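Local coordinates for protein PAN2-PAN3 deadenylation complex catalytic subunit pan2 (Neurospora crassa, PDB 4CZX) that probably shortens the poly(A) tails of mRNA as the catalytic subunit of the PAN deadenylation complex, here represented by its N-terminal WD40 domain, at residues 106-111 and 147-152; 137-140 and 145-148. One frame throughout, in Å; residues are numbered along the deposited sequence.

In the fold
Both contacts lie in the N-terminal WD40 beta-propeller of the protein, each with its centre about 22 Å from the centre of the chain. Their centres are about 7 Å apart. They share Val-147 and Lys-148 on strand 145-151, an outermost strand of the four-stranded antiparallel sheet 114-119, 126-131, 135-140 and 145-151. Interaction 2 pairs this strand with 135-140 in a beta hairpin. Interaction 1 ties it to the loop after strand 102-106, which comes earlier in the chain and leads into strand 114-119. The two contacts also touch directly, where Ile-106 packs on Ile-139. Together they fasten an inter-blade loop to the outer hairpin of the next blade.

Interaction 1: 106-111 and 147-152; sequences IRHESM and VKELPT. With PO4 (phosphate ion), chain D.
Ser-110 donates its hydroxyl to the carboxylate of Glu-149, with OG of Ser-110 2.8 Å from OE2 of Glu-149. The hydroxyl comes from above the carboxylate plane, 52° out of it. The other carboxylate oxygen, OE1, lies 3.5 Å from CE1 of His-108. Ring and carboxylate are nearly perpendicular, their planes 85° apart. Glu-149 reaches the loop because CG stands anti to the backbone N (chi1 179°) and the chain runs on extended. Its OE2 has a second partner, a salt bridge to Lys-135, which would help offset the carboxylate charge. With an alanine here in place of Glu-149, the Ser-110 hydroxyl would probably lose this acceptor and Lys-135 an acidic partner.

Residues 107-111 lie in the loop between two blades of the propeller. It follows strand 102-106, the last of one sheet, and leads to strand 114-119, the first of the next. Residues His-108 to Met-111 form a type I beta turn, closed by the bond from Met-111 N to His-108 O. The imidazole of His-108 also bonds back to the turn. Its ND1 accepts the backbone N-H of Ser-110 at 2.9 Å, with the donor tilted somewhat from the ring plane. This bond is likely to limit rotation of the ring and to keep CE1 near the carboxylate. His-108 N makes a weak bond to SD of Met-111 at 3.5 Å. Gln-133 binds the carbonyl oxygen of Ser-110.

Arg-107 serves a separate partner, a phosphate ion probably from the crystallisation liquor. Its NE and NH2 meet two phosphate oxygens along the guanidinium edge, NE to O3 at 2.8 Å and NH2 to O2 at 3.0 Å. Arg-91 also binds the phosphate, and Asp-72 forms a salt bridge with NH1 of Arg-107.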
loop_
_atom_site.group_PDB
_atom_site.type_symbol
_atom_site.label_atom_id
_atom_site.label_comp_id
_atom_site.label_asym_id
_atom_site.label_seq_id
_atom_site.Cartn_x
_atom_site.Cartn_y
_atom_site.Cartn_z
ATOM N N ILE A 106 -14.180 19.433 12.575
ATOM C CA ILE A 106 -15.483 19.247 13.174
ATOM C C ILE A 106 -16.344 18.401 12.238
ATOM O O ILE A 106 -16.594 18.770 11.091
ATOM C CB ILE A 106 -16.174 20.603 13.471
ATOM C CG1 ILE A 106 -15.317 21.434 14.437
ATOM C CG2 ILE A 106 -17.560 20.374 14.049
ATOM C CD1 ILE A 106 -15.882 22.822 14.744
ATOM N N ARG A 107 -16.767 17.244 12.729
ATOM C CA ARG A 107 -17.599 16.340 11.946
ATOM C C ARG A 107 -18.794 15.975 12.811
ATOM O O ARG A 107 -18.825 14.918 13.446
ATOM C CB ARG A 107 -16.815 15.099 11.506
ATOM C CG ARG A 107 -17.501 14.306 10.385
ATOM C CD ARG A 107 -16.715 13.067 9.947
ATOM N NE ARG A 107 -17.422 12.405 8.850
ATOM C CZ ARG A 107 -17.282 12.729 7.564
ATOM N NH1 ARG A 107 -16.431 13.680 7.198
ATOM N NH2 ARG A 107 -17.995 12.101 6.638
ATOM N N HIS A 108 -19.758 16.888 12.850
ATOM C CA HIS A 108 -20.918 16.809 13.737
ATOM C C HIS A 108 -22.037 15.999 13.074
ATOM O O HIS A 108 -22.184 16.039 11.849
ATOM C CB HIS A 108 -21.376 18.238 14.075
ATOM C CG HIS A 108 -22.402 18.328 15.158
ATOM N ND1 HIS A 108 -23.748 18.121 14.933
ATOM C CD2 HIS A 108 -22.288 18.664 16.465
ATOM C CE1 HIS A 108 -24.413 18.299 16.060
ATOM N NE2 HIS A 108 -23.552 18.632 17.004
ATOM N N GLU A 109 -22.811 15.263 13.874
ATOM C CA GLU A 109 -23.905 14.436 13.356
ATOM C C GLU A 109 -24.949 15.233 12.581
ATOM O O GLU A 109 -25.587 14.701 11.685
ATOM C CB GLU A 109 -24.602 13.688 14.491
ATOM C CG GLU A 109 -23.770 12.581 15.105
ATOM C CD GLU A 109 -24.532 11.801 16.168
ATOM O OE1 GLU A 109 -25.770 11.980 16.270
ATOM O OE2 GLU A 109 -23.889 11.017 16.904
ATOM N N SER A 110 -25.123 16.503 12.924
ATOM C CA SER A 110 -26.128 17.330 12.257
ATOM C C SER A 110 -25.595 17.932 10.964
ATOM O O SER A 110 -26.299 18.669 10.277
ATOM C CB SER A 110 -26.613 18.440 13.188
ATOM O OG SER A 110 -27.318 17.900 14.295
ATOM N N MET A 111 -24.344 17.626 10.635
ATOM C CA MET A 111 -23.782 18.045 9.358
ATOM C C MET A 111 -24.068 16.973 8.317
ATOM O O MET A 111 -23.267 16.061 8.116
ATOM C CB MET A 111 -22.275 18.306 9.480
ATOM C CG MET A 111 -21.939 19.398 10.457
ATOM S SD MET A 111 -20.157 19.571 10.708
ATOM C CE MET A 111 -20.099 21.046 11.726
ATOM N N VAL A 147 -21.076 25.427 19.193
ATOM C CA VAL A 147 -21.558 26.029 20.435
ATOM C C VAL A 147 -23.080 26.111 20.465
ATOM O O VAL A 147 -23.681 26.324 21.514
ATOM C CB VAL A 147 -20.977 27.441 20.644
ATOM C CG1 VAL A 147 -19.478 27.359 20.854
ATOM C CG2 VAL A 147 -21.309 28.336 19.456
ATOM N N LYS A 148 -23.702 25.932 19.307
ATOM C CA LYS A 148 -25.146 26.039 19.214
ATOM C C LYS A 148 -25.664 25.294 17.995
ATOM O O LYS A 148 -25.011 25.263 16.952
ATOM C CB LYS A 148 -25.555 27.513 19.153
ATOM C CG LYS A 148 -26.990 27.799 19.523
ATOM C CD LYS A 148 -27.122 29.244 19.966
ATOM C CE LYS A 148 -28.445 29.495 20.674
ATOM N NZ LYS A 148 -28.294 30.515 21.762
ATOM N N GLU A 149 -26.836 24.690 18.142
ATOM C CA GLU A 149 -27.534 24.073 17.023
ATOM C C GLU A 149 -28.885 24.755 16.867
ATOM O O GLU A 149 -29.588 24.942 17.852
ATOM C CB GLU A 149 -27.694 22.570 17.256
ATOM C CG GLU A 149 -28.431 21.836 16.157
ATOM C CD GLU A 149 -28.313 20.329 16.288
ATOM O OE1 GLU A 149 -27.416 19.858 17.026
ATOM O OE2 GLU A 149 -29.121 19.616 15.658
ATOM N N LEU A 150 -29.241 25.143 15.643
ATOM C CA LEU A 150 -30.491 25.864 15.407
ATOM C C LEU A 150 -31.367 25.194 14.357
ATOM O O LEU A 150 -30.870 24.702 13.351
ATOM C CB LEU A 150 -30.198 27.299 14.969
ATOM C CG LEU A 150 -29.274 28.087 15.894
ATOM C CD1 LEU A 150 -28.643 29.254 15.155
ATOM C CD2 LEU A 150 -30.052 28.563 17.097
ATOM N N PRO A 151 -32.686 25.189 14.587
ATOM C CA PRO A 151 -33.620 24.725 13.566
ATOM C C PRO A 151 -33.746 25.754 12.460
ATOM O O PRO A 151 -33.622 26.953 12.723
ATOM C CB PRO A 151 -34.933 24.591 14.333
ATOM C CG PRO A 151 -34.837 25.645 15.376
ATOM C CD PRO A 151 -33.386 25.669 15.790
ATOM N N THR A 152 -33.977 25.303 11.236
ATOM C CA THR A 152 -34.325 26.232 10.172
ATOM C C THR A 152 -35.382 25.609 9.267
ATOM O O THR A 152 -35.343 24.413 8.968
ATOM C CB THR A 152 -33.091 26.655 9.344
ATOM O OG1 THR A 152 -33.495 27.593 8.340
ATOM C CG2 THR A 152 -32.437 25.462 8.687
HETATM P P PO4 D . -19.536 9.220 8.960
HETATM O O1 PO4 D . -21.039 9.181 9.115
HETATM O O2 PO4 D . -19.204 9.447 7.503
HETATM O O3 PO4 D . -18.970 10.335 9.806
HETATM O O4 PO4 D . -18.942 7.908 9.422
#

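Interaction 2: 137-140 and 145-148; sequences LVID and EVVK
With CG1 of Val-147 anti to its carbonyl carbon (chi1 -66°), CG2 falls between the backbone N and the carbonyl carbon, 3.7 Å from CG1 of Val-138. CG1 of Val-147 reaches CB of Asp-140. The two strands form an antiparallel beta hairpin at the outer edge of a propeller blade. A classic beta bulge interrupts the pairing, with Val-147 and Lys-148 both facing Val-138. The carbonyl oxygen of Val-138 accepts Val-147 N at 2.8 Å and, weakly, Lys-148 N at 3.5 Å. In return, Val-138 N donates to Lys-148 O in a nearly straight bond of 176°. Beyond the bulge, Ile-139 and Val-146 form a non-hydrogen-bonded pair, followed by the hydrogen-bonded pair Asp-140 and Glu-145. CG2 of Val-146 packs against CG1 of Ile-139. Ile-106, at the end of strand 102-106, and His-108 of the loop that follows touch Val-146 as well. The carboxylate of Asp-140 binds the turn, where OD1 accepts Lys-143 N. The side chains of Val-138 and Lys-148 start out alongside each other, with CB of Val-138 3.8 Å from CB of Lys-148.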
loop_
_atom_site.group_PDB
_atom_site.type_symbol
_atom_site.label_atom_id
_atom_site.label_comp_id
_atom_site.label_asym_id
_atom_site.label_seq_id
_atom_site.Cartn_x
_atom_site.Cartn_y
_atom_site.Cartn_z
ATOM N N LEU A 137 -25.702 25.180 12.388
ATOM C CA LEU A 137 -24.783 25.086 13.513
ATOM C C LEU A 137 -23.956 26.348 13.643
ATOM O O LEU A 137 -23.534 26.933 12.646
ATOM C CB LEU A 137 -23.851 23.877 13.371
ATOM C CG LEU A 137 -24.518 22.505 13.307
ATOM C CD1 LEU A 137 -24.623 22.036 11.864
ATOM C CD2 LEU A 137 -23.749 21.510 14.162
ATOM N N VAL A 138 -23.740 26.757 14.884
ATOM C CA VAL A 138 -22.876 27.881 15.196
ATOM C C VAL A 138 -21.545 27.327 15.734
ATOM O O VAL A 138 -21.532 26.502 16.649
ATOM C CB VAL A 138 -23.531 28.825 16.222
ATOM C CG1 VAL A 138 -22.662 30.040 16.429
ATOM C CG2 VAL A 138 -24.928 29.246 15.756
ATOM N N ILE A 139 -20.434 27.772 15.152
ATOM C CA ILE A 139 -19.107 27.263 15.515
ATOM C C ILE A 139 -18.198 28.364 16.060
ATOM O O ILE A 139 -18.057 29.427 15.441
ATOM C CB ILE A 139 -18.420 26.589 14.295
ATOM C CG1 ILE A 139 -19.134 25.278 13.950
ATOM C CG2 ILE A 139 -16.936 26.341 14.562
ATOM C CD1 ILE A 139 -18.771 24.685 12.581
ATOM N N ASP A 140 -17.607 28.104 17.230
ATOM C CA ASP A 140 -16.557 28.942 17.808
ATOM C C ASP A 140 -15.270 28.640 17.055
ATOM O O ASP A 140 -14.733 27.534 17.151
ATOM C CB ASP A 140 -16.394 28.661 19.311
ATOM C CG ASP A 140 -15.379 29.588 20.004
ATOM O OD1 ASP A 140 -14.392 30.042 19.381
ATOM O OD2 ASP A 140 -15.562 29.838 21.211
ATOM N N GLU A 145 -15.198 24.332 18.065
ATOM C CA GLU A 145 -16.303 23.511 18.529
ATOM C C GLU A 145 -17.653 24.136 18.187
ATOM O O GLU A 145 -17.793 25.362 18.122
ATOM C CB GLU A 145 -16.200 23.281 20.037
ATOM C CG GLU A 145 -16.280 24.541 20.875
ATOM C CD GLU A 145 -15.830 24.327 22.319
ATOM O OE1 GLU A 145 -14.977 23.440 22.563
ATOM O OE2 GLU A 145 -16.323 25.060 23.209
ATOM N N VAL A 146 -18.638 23.276 17.962
ATOM C CA VAL A 146 -20.025 23.696 17.843
ATOM C C VAL A 146 -20.499 24.228 19.188
ATOM O O VAL A 146 -20.333 23.565 20.211
ATOM C CB VAL A 146 -20.931 22.529 17.393
ATOM C CG1 VAL A 146 -22.402 22.946 17.421
ATOM C CG2 VAL A 146 -20.533 22.060 16.000
ATOM N N VAL A 147 -21.076 25.427 19.193
ATOM C CA VAL A 147 -21.558 26.029 20.435
ATOM C C VAL A 147 -23.080 26.111 20.465
ATOM O O VAL A 147 -23.681 26.324 21.514
ATOM C CB VAL A 147 -20.977 27.441 20.644
ATOM C CG1 VAL A 147 -19.478 27.359 20.854
ATOM C CG2 VAL A 147 -21.309 28.336 19.456
ATOM N N LYS A 148 -23.702 25.932 19.307
ATOM C CA LYS A 148 -25.146 26.039 19.214
ATOM C C LYS A 148 -25.664 25.294 17.995
ATOM O O LYS A 148 -25.011 25.263 16.952
ATOM C CB LYS A 148 -25.555 27.513 19.153
ATOM C CG LYS A 148 -26.990 27.799 19.523
ATOM C CD LYS A 148 -27.122 29.244 19.966
ATOM C CE LYS A 148 -28.445 29.495 20.674
ATOM N NZ LYS A 148 -28.294 30.515 21.762
#